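Local structure of abietadiene synthase, chloroplastic (3S9V) at residues Phe628-Ile632 with Arg679-Asp683; Ala699-Tyr703 with Ala715-Val719. The protein is a chloroplast enzyme of the plant terpene synthase family, a largely helical multidomain protein with the family's metal-binding domain in its C-terminal part. All blocks are in the same frame, centred on the assembly; numbering follows the deposited sequence.

In the fold
Both contacts lie in the metal-binding domain of this terpene synthase, their centres about 8 Å apart. Contact 1 sets the start of helix 628-638 against helix 669-693, and contact 2 packs helix 699-706 on helix 712-736, so no helix serves in both. The first is buried and turns on charge: a tyrosine hydroxyl meets a carboxylate already held by an arginine. The second has no clear hydrogen bond across it; small and branched apolar groups fill its buried part, and a tyrosine and a histidine stack toward its partly exposed flank. Asp683 of contact 1 joins the two, accepting a probable hydrogen bond from the backbone N of Ala699, the first residue of helix 699-706.

Contact 1. Residues Phe628-Ile632 with Arg679-Asp683; sequences FNEYI and RLVND
Tyr631, in the first turn of helix 628-638, reaches across to Asp683 on helix 669-693 within the helical metal-binding domain. Its OH donates to Asp683 OD2 at 2.9 Å, where it meets the lone pair on the side of the other carboxylate oxygen. With CG anti to the backbone N (chi1 171°), the phenol extends toward the neighbouring helix, and the carboxylate meets its edge with the two planes 37° apart. Tyrosine suits this place because its long ring delivers a polar end.

Arg679, one turn earlier, holds the carboxylate in a salt bridge with two hydrogen bonds to one oxygen: NE lies 3.0 Å from Asp683 OD1, above the carboxylate plane, and NH1, 3.1 Å from OD1, meets its syn lone pair. Tyr631 OH lies over one face of the guanidinium, 3.8 Å from Arg679 NE. Asn682 and Asp683 open a sequence matching the (N/D)Dxx(S/T)xxxE motif of class I terpene synthases, with Thr686 its next member; in relatives this motif helps bind metal, but Asp683 here faces Tyr631. The segments run steeply across each other, at 105°, with axes 13.0 Å apart, a separation bridged by long side chains. OD2 takes two donors, Tyr631 OH and the backbone N of Ala699, while OD1 takes the two arginine nitrogens.

Beside the polar cluster runs an apolar one. Ile632 CD1 presses on Leu680 CD2 at 3.4 Å, tighter than usual, and the two side chains cross at about a right angle. The same CD1 rests on Arg679 CG. Ile632 CG1 lies over one face of the Phe628 ring, toward its rim, and Phe628 CZ approaches Leu680 CD2 at 4.4 Å.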
loop_
_atom_site.group_PDB
_atom_site.type_symbol
_atom_site.label_atom_id
_atom_site.label_comp_id
_atom_site.label_asym_id
_atom_site.label_seq_id
_atom_site.Cartn_x
_atom_site.Cartn_y
_atom_site.Cartn_z
ATOM N N PHE A 628 4.961 37.414 1.842
ATOM C CA PHE A 628 4.839 35.969 1.951
ATOM C C PHE A 628 6.122 35.334 2.510
ATOM O O PHE A 628 6.087 34.661 3.541
ATOM C CB PHE A 628 4.518 35.354 0.585
ATOM C CG PHE A 628 4.279 33.870 0.632
ATOM C CD1 PHE A 628 3.118 33.357 1.204
ATOM C CD2 PHE A 628 5.223 32.982 0.129
ATOM C CE1 PHE A 628 2.901 31.980 1.271
ATOM C CE2 PHE A 628 5.017 31.606 0.191
ATOM C CZ PHE A 628 3.852 31.105 0.763
ATOM N N ASN A 629 7.241 35.551 1.825
ATOM C CA ASN A 629 8.526 35.002 2.249
ATOM C C ASN A 629 8.864 35.278 3.704
ATOM O O ASN A 629 9.285 34.376 4.428
ATOM C CB ASN A 629 9.652 35.539 1.368
ATOM C CG ASN A 629 9.741 34.822 0.045
ATOM O OD1 ASN A 629 8.750 34.700 -0.672
ATOM N ND2 ASN A 629 10.935 34.340 -0.290
ATOM N N GLU A 630 8.692 36.520 4.134
ATOM C CA GLU A 630 9.001 36.850 5.513
ATOM C C GLU A 630 8.048 36.146 6.460
ATOM O O GLU A 630 8.476 35.619 7.481
ATOM C CB GLU A 630 8.940 38.355 5.761
ATOM C CG GLU A 630 9.194 38.728 7.220
ATOM C CD GLU A 630 9.428 40.218 7.432
ATOM O OE1 GLU A 630 8.557 41.023 7.047
ATOM O OE2 GLU A 630 10.481 40.584 7.991
ATOM N N TYR A 631 6.765 36.127 6.117
ATOM C CA TYR A 631 5.775 35.473 6.963
ATOM C C TYR A 631 6.060 33.983 7.079
ATOM O O TYR A 631 6.233 33.453 8.185
ATOM C CB TYR A 631 4.362 35.673 6.412
ATOM C CG TYR A 631 3.320 34.840 7.134
ATOM C CD1 TYR A 631 2.882 33.630 6.608
ATOM C CD2 TYR A 631 2.805 35.247 8.368
ATOM C CE1 TYR A 631 1.952 32.839 7.291
ATOM C CE2 TYR A 631 1.878 34.466 9.061
ATOM C CZ TYR A 631 1.457 33.264 8.513
ATOM O OH TYR A 631 0.536 32.493 9.181
ATOM N N ILE A 632 6.108 33.310 5.935
ATOM C CA ILE A 632 6.370 31.882 5.914
ATOM C C ILE A 632 7.621 31.467 6.680
ATOM O O ILE A 632 7.604 30.449 7.357
ATOM C CB ILE A 632 6.432 31.345 4.467
ATOM C CG1 ILE A 632 5.055 30.819 4.079
ATOM C CG2 ILE A 632 7.442 30.214 4.347
ATOM C CD1 ILE A 632 4.545 29.726 5.018
ATOM N N ARG A 679 2.549 24.366 8.300
ATOM C CA ARG A 679 2.043 25.727 8.322
ATOM C C ARG A 679 1.046 26.005 7.201
ATOM O O ARG A 679 -0.018 26.570 7.436
ATOM C CB ARG A 679 3.183 26.725 8.170
ATOM C CG ARG A 679 2.708 28.174 8.155
ATOM C CD ARG A 679 2.589 28.649 9.577
ATOM N NE ARG A 679 1.224 28.845 10.017
ATOM C CZ ARG A 679 0.869 28.996 11.291
ATOM N NH1 ARG A 679 -0.407 29.179 11.599
ATOM N NH2 ARG A 679 1.780 28.946 12.257
ATOM N N LEU A 680 1.407 25.630 5.981
ATOM C CA LEU A 680 0.546 25.884 4.829
ATOM C C LEU A 680 -0.788 25.140 4.839
ATOM O O LEU A 680 -1.820 25.721 4.489
ATOM C CB LEU A 680 1.295 25.573 3.526
ATOM C CG LEU A 680 2.575 26.378 3.263
ATOM C CD1 LEU A 680 3.116 26.056 1.878
ATOM C CD2 LEU A 680 2.274 27.860 3.365
ATOM N N VAL A 681 -0.788 23.866 5.222
ATOM C CA VAL A 681 -2.044 23.132 5.233
ATOM C C VAL A 681 -2.951 23.761 6.279
ATOM O O VAL A 681 -4.140 23.954 6.043
ATOM C CB VAL A 681 -1.845 21.627 5.542
ATOM C CG1 VAL A 681 -1.485 21.412 7.008
ATOM C CG2 VAL A 681 -3.116 20.866 5.180
ATOM N N ASN A 682 -2.364 24.104 7.421
ATOM C CA ASN A 682 -3.082 24.730 8.525
ATOM C C ASN A 682 -3.697 26.064 8.091
ATOM O O ASN A 682 -4.858 26.350 8.396
ATOM C CB ASN A 682 -2.113 24.944 9.697
ATOM C CG ASN A 682 -2.774 25.579 10.915
ATOM O OD1 ASN A 682 -3.208 26.726 10.871
ATOM N ND2 ASN A 682 -2.845 24.828 12.015
ATOM N N ASP A 683 -2.918 26.861 7.361
ATOM C CA ASP A 683 -3.350 28.183 6.898
ATOM C C ASP A 683 -4.407 28.178 5.794
ATOM O O ASP A 683 -5.347 28.967 5.836
ATOM C CB ASP A 683 -2.132 28.999 6.435
ATOM C CG ASP A 683 -1.460 29.755 7.576
ATOM O OD1 ASP A 683 -1.504 29.288 8.735
ATOM O OD2 ASP A 683 -0.869 30.818 7.308
#

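Contact 2. Residues Ala699-Tyr703 with Ala715-Val719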
loop_
_atom_site.group_PDB
_atom_site.type_symbol
_atom_site.label_atom_id
_atom_site.label_comp_id
_atom_site.label_asym_id
_atom_site.label_seq_id
_atom_site.Cartn_x
_atom_site.Cartn_y
_atom_site.Cartn_z
ATOM N N ALA A 699 -0.669 32.825 5.356
ATOM C CA ALA A 699 -0.119 32.431 4.075
ATOM C C ALA A 699 -0.896 33.103 2.941
ATOM O O ALA A 699 -0.332 33.881 2.178
ATOM C CB ALA A 699 -0.171 30.925 3.929
ATOM N N ILE A 700 -2.192 32.816 2.847
ATOM C CA ILE A 700 -3.031 33.381 1.792
ATOM C C ILE A 700 -3.064 34.906 1.815
ATOM O O ILE A 700 -2.772 35.547 0.807
ATOM C CB ILE A 700 -4.493 32.860 1.874
ATOM C CG1 ILE A 700 -4.536 31.348 1.638
ATOM C CG2 ILE A 700 -5.348 33.542 0.819
ATOM C CD1 ILE A 700 -3.904 30.526 2.742
ATOM N N GLN A 701 -3.412 35.478 2.965
ATOM C CA GLN A 701 -3.491 36.928 3.115
ATOM C C GLN A 701 -2.222 37.635 2.653
ATOM O O GLN A 701 -2.280 38.653 1.953
ATOM C CB GLN A 701 -3.776 37.289 4.574
ATOM C CG GLN A 701 -5.123 36.780 5.070
ATOM C CD GLN A 701 -5.384 37.102 6.534
ATOM O OE1 GLN A 701 -4.701 36.597 7.426
ATOM N NE2 GLN A 701 -6.379 37.950 6.785
ATOM N N CYS A 702 -1.075 37.087 3.042
ATOM C CA CYS A 702 0.213 37.663 2.681
ATOM C C CYS A 702 0.523 37.523 1.199
ATOM O O CYS A 702 1.067 38.442 0.584
ATOM C CB CYS A 702 1.331 37.014 3.502
ATOM S SG CYS A 702 1.290 37.419 5.265
ATOM N N TYR A 703 0.181 36.377 0.621
ATOM C CA TYR A 703 0.457 36.165 -0.789
ATOM C C TYR A 703 -0.353 37.163 -1.592
ATOM O O TYR A 703 0.108 37.698 -2.607
ATOM C CB TYR A 703 0.088 34.745 -1.224
ATOM C CG TYR A 703 0.597 34.431 -2.611
ATOM C CD1 TYR A 703 1.964 34.398 -2.873
ATOM C CD2 TYR A 703 -0.279 34.223 -3.674
ATOM C CE1 TYR A 703 2.448 34.173 -4.149
ATOM C CE2 TYR A 703 0.201 33.993 -4.969
ATOM C CZ TYR A 703 1.566 33.972 -5.192
ATOM O OH TYR A 703 2.065 33.752 -6.456
ATOM N N ALA A 715 -4.857 32.461 -5.537
ATOM C CA ALA A 715 -3.907 32.466 -4.431
ATOM C C ALA A 715 -3.993 31.151 -3.666
ATOM O O ALA A 715 -3.036 30.379 -3.639
ATOM C CB ALA A 715 -4.194 33.641 -3.491
ATOM N N LEU A 716 -5.144 30.905 -3.045
ATOM C CA LEU A 716 -5.353 29.677 -2.288
ATOM C C LEU A 716 -4.746 28.514 -3.065
ATOM O O LEU A 716 -4.010 27.690 -2.512
ATOM C CB LEU A 716 -6.848 29.441 -2.070
ATOM C CG LEU A 716 -7.269 28.249 -1.207
ATOM C CD1 LEU A 716 -6.710 28.404 0.202
ATOM C CD2 LEU A 716 -8.791 28.160 -1.170
ATOM N N GLN A 717 -5.048 28.463 -4.358
ATOM C CA GLN A 717 -4.524 27.406 -5.207
ATOM C C GLN A 717 -3.001 27.443 -5.260
ATOM O O GLN A 717 -2.348 26.405 -5.138
ATOM C CB GLN A 717 -5.097 27.512 -6.624
ATOM C CG GLN A 717 -4.413 26.584 -7.620
ATOM C CD GLN A 717 -5.149 26.479 -8.939
ATOM O OE1 GLN A 717 -5.525 27.487 -9.539
ATOM N NE2 GLN A 717 -5.350 25.251 -9.404
ATOM N N HIS A 718 -2.429 28.627 -5.447
ATOM C CA HIS A 718 -0.975 28.740 -5.502
ATOM C C HIS A 718 -0.334 28.195 -4.220
ATOM O O HIS A 718 0.701 27.524 -4.269
ATOM C CB HIS A 718 -0.555 30.192 -5.719
ATOM C CG HIS A 718 0.920 30.411 -5.595
ATOM N ND1 HIS A 718 1.504 30.925 -4.457
ATOM C CD2 HIS A 718 1.935 30.140 -6.448
ATOM C CE1 HIS A 718 2.814 30.960 -4.613
ATOM N NE2 HIS A 718 3.102 30.489 -5.813
ATOM N N VAL A 719 -0.951 28.484 -3.078
ATOM C CA VAL A 719 -0.445 28.002 -1.803
ATOM C C VAL A 719 -0.521 26.473 -1.737
ATOM O O VAL A 719 0.331 25.835 -1.123
ATOM C CB VAL A 719 -1.228 28.614 -0.632
ATOM C CG1 VAL A 719 -0.832 27.941 0.668
ATOM C CG2 VAL A 719 -0.941 30.105 -0.558
#
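Tyr703 and His718 form an offset stack between helix 699-706 and helix 712-736, with planes 12° apart and ring centroids separated by 4.0 Å. The imidazole is displaced toward the hydroxyl end of the phenol: His718 ND1 lies 3.1 Å from Tyr703 CZ, and Tyr703 OH stands over the centre of the imidazole. Each side chain has CG anti to its backbone N, and the two cross at about a right angle. The face contact comes from the turn of each ring about its CB-CG bond, which brings the planes nearly parallel. Rings with polar atoms suit this flank, where both residues remain partly exposed. Ala715 CB meets the tyrosine at its edge, 4.0 Å from CD2, its single methyl letting the ring lie close to the helix backbone.

The two helices are consecutive in the metal-binding domain, joined by a short connection, and their segments cross at 117° with axes 9.3 Å apart. On the more buried side the contact is apolar, with Leu716 at its partly exposed margin, and less intimate than the stack. Ile700 is central there: its CG1 touches Leu716 CD1 at 3.9 Å and comes within 4.4 Å of Val719 CG2, while its CG2 faces Ala715 CB. Branching at the beta carbon lets this one isoleucine meet several neighbours. Ala699 CB and Val719 CG1 stand 4.5 Å apart, a looser pairing; Leu680 of helix 669-693 touches both Ala699 and Val719, and Thr684 also reaches Val719.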